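Local structure of denovo NTF2 (Synthetic construct, 6W40) at residues I59-L62 with E63-V67. The protein is a de novo designed NTF2-like protein, probably made as a scaffold for a pocket, with no natural function known. Sequence-based numbering, arbitrary orientation.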
loop_
_atom_site.group_PDB
_atom_site.type_symbol
_atom_site.label_atom_id
_atom_site.label_comp_id
_atom_site.label_asym_id
_atom_site.label_seq_id
_atom_site.Cartn_x
_atom_site.Cartn_y
_atom_site.Cartn_z
ATOM N N ILE A 59 18.292 -2.908 -6.472
ATOM C CA ILE A 59 18.223 -4.363 -6.576
ATOM C C ILE A 59 19.303 -5.012 -5.719
ATOM O O ILE A 59 19.057 -6.017 -5.041
ATOM C CB ILE A 59 18.323 -4.798 -8.050
ATOM C CG1 ILE A 59 16.997 -4.541 -8.770
ATOM C CG2 ILE A 59 18.718 -6.262 -8.160
ATOM C CD1 ILE A 59 17.036 -4.869 -10.246
ATOM N N ARG A 60 20.514 -4.448 -5.729
ATOM C CA ARG A 60 21.572 -4.979 -4.876
ATOM C C ARG A 60 21.220 -4.823 -3.402
ATOM O O ARG A 60 21.497 -5.715 -2.591
ATOM C CB ARG A 60 22.901 -4.286 -5.177
ATOM C CG ARG A 60 23.997 -4.672 -4.199
ATOM C CD ARG A 60 25.176 -3.725 -4.248
ATOM N NE ARG A 60 25.954 -3.790 -3.013
ATOM C CZ ARG A 60 26.875 -4.712 -2.752
ATOM N NH1 ARG A 60 27.142 -5.657 -3.644
ATOM N NH2 ARG A 60 27.529 -4.691 -1.599
ATOM N N LEU A 61 20.611 -3.692 -3.036
ATOM C CA LEU A 61 20.199 -3.478 -1.653
ATOM C C LEU A 61 19.203 -4.542 -1.209
ATOM O O LEU A 61 19.318 -5.099 -0.112
ATOM C CB LEU A 61 19.600 -2.080 -1.501
ATOM C CG LEU A 61 18.945 -1.750 -0.159
ATOM C CD1 LEU A 61 19.991 -1.538 0.917
ATOM C CD2 LEU A 61 18.061 -0.528 -0.291
ATOM N N LEU A 62 18.217 -4.840 -2.059
ATOM C CA LEU A 62 17.226 -5.856 -1.719
ATOM C C LEU A 62 17.829 -7.255 -1.719
ATOM O O LEU A 62 17.370 -8.124 -0.968
ATOM C CB LEU A 62 16.051 -5.784 -2.692
ATOM C CG LEU A 62 15.351 -4.428 -2.819
ATOM C CD1 LEU A 62 14.257 -4.478 -3.874
ATOM C CD2 LEU A 62 14.788 -3.983 -1.479
ATOM N N GLU A 63 18.850 -7.494 -2.549
ATOM C CA GLU A 63 19.496 -8.803 -2.569
ATOM C C GLU A 63 20.267 -9.071 -1.284
ATOM O O GLU A 63 20.336 -10.220 -0.833
ATOM C CB GLU A 63 20.433 -8.918 -3.771
ATOM C CG GLU A 63 19.745 -9.222 -5.091
ATOM C CD GLU A 63 20.734 -9.561 -6.193
ATOM O OE1 GLU A 63 21.955 -9.403 -5.969
ATOM O OE2 GLU A 63 20.291 -9.992 -7.280
ATOM N N HIS A 64 20.854 -8.031 -0.683
ATOM C CA HIS A 64 21.655 -8.233 0.518
ATOM C C HIS A 64 20.791 -8.592 1.719
ATOM O O HIS A 64 21.248 -9.308 2.616
ATOM C CB HIS A 64 22.485 -6.985 0.817
ATOM C CG HIS A 64 23.502 -7.181 1.898
ATOM N ND1 HIS A 64 23.235 -6.937 3.227
ATOM C CD2 HIS A 64 24.790 -7.596 1.844
ATOM C CE1 HIS A 64 24.313 -7.192 3.947
ATOM N NE2 HIS A 64 25.270 -7.594 3.132
ATOM N N TRP A 65 19.552 -8.112 1.757
ATOM C CA TRP A 65 18.626 -8.441 2.831
ATOM C C TRP A 65 17.581 -9.470 2.420
ATOM O O TRP A 65 16.773 -9.875 3.260
ATOM C CB TRP A 65 17.928 -7.172 3.340
ATOM C CG TRP A 65 18.730 -6.391 4.341
ATOM C CD1 TRP A 65 18.634 -6.463 5.700
ATOM C CD2 TRP A 65 19.749 -5.421 4.062
ATOM N NE1 TRP A 65 19.529 -5.600 6.285
ATOM C CE2 TRP A 65 20.225 -4.948 5.302
ATOM C CE3 TRP A 65 20.304 -4.908 2.887
ATOM C CZ2 TRP A 65 21.229 -3.987 5.399
ATOM C CZ3 TRP A 65 21.303 -3.955 2.986
ATOM C CH2 TRP A 65 21.754 -3.503 4.232
ATOM N N ARG A 66 17.591 -9.909 1.160
ATOM C CA ARG A 66 16.611 -10.867 0.640
ATOM C C ARG A 66 15.188 -10.369 0.879
ATOM O O ARG A 66 14.326 -11.083 1.394
ATOM C CB ARG A 66 16.818 -12.255 1.250
ATOM C CG ARG A 66 18.250 -12.758 1.184
ATOM C CD ARG A 66 18.339 -14.223 1.582
ATOM N NE ARG A 66 19.722 -14.685 1.673
ATOM C CZ ARG A 66 20.077 -15.955 1.836
ATOM N NH1 ARG A 66 19.150 -16.900 1.919
ATOM N NH2 ARG A 66 21.360 -16.282 1.910
ATOM N N VAL A 67 14.948 -9.116 0.493
ATOM C CA VAL A 67 13.692 -8.453 0.817
ATOM C C VAL A 67 12.576 -8.995 -0.064
ATOM O O VAL A 67 12.704 -9.056 -1.294
ATOM C CB VAL A 67 13.832 -6.933 0.657
ATOM C CG1 VAL A 67 12.490 -6.249 0.876
ATOM C CG2 VAL A 67 14.873 -6.394 1.621
#
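Glu63 N donates to Ile59 O (2.9 Å) and His64 N to Arg60 O (3.1 Å), the i to i+4 bonds of the last turns of helix 51-65, which packs on the curved sheet of this NTF2-like fold. A Schellman motif then turns the chain into strand 67-72: Val67 N gives Leu62 O a fairly straight bond of 3.0 Å, and Arg66 N a weak one to Glu63 O. Arg66 is the first residue to leave helical phi/psi, with phi +54°.

Leu62 CD2 lies 3.8 Å from Val67 CB; a beta-branched valine suits the strand and gives Leu62 its apolar partner across the motif. In Leu61, chi1 (172°) and chi2 (74°) together bring CD1 obliquely over the rim of Trp65's six-membered ring, 3.4 Å from CZ3. Leucine's apolar branches suit this buried site between the indole and the strands carrying Phe37, Val39, Ile117 and Ile119. The indole also meets Trp88, while its NE1 hydrogen-bonds Glu99. Replacing Trp65 with an alanine would probably leave Leu61 CD1 without its aromatic neighbour and Glu99 without its indole donor. His64 ND1 sits over the face opposite Leu61 CD1, offset toward the rim, and Leu61 O lies in the ring plane, 3.2 Å from Trp65 CE3.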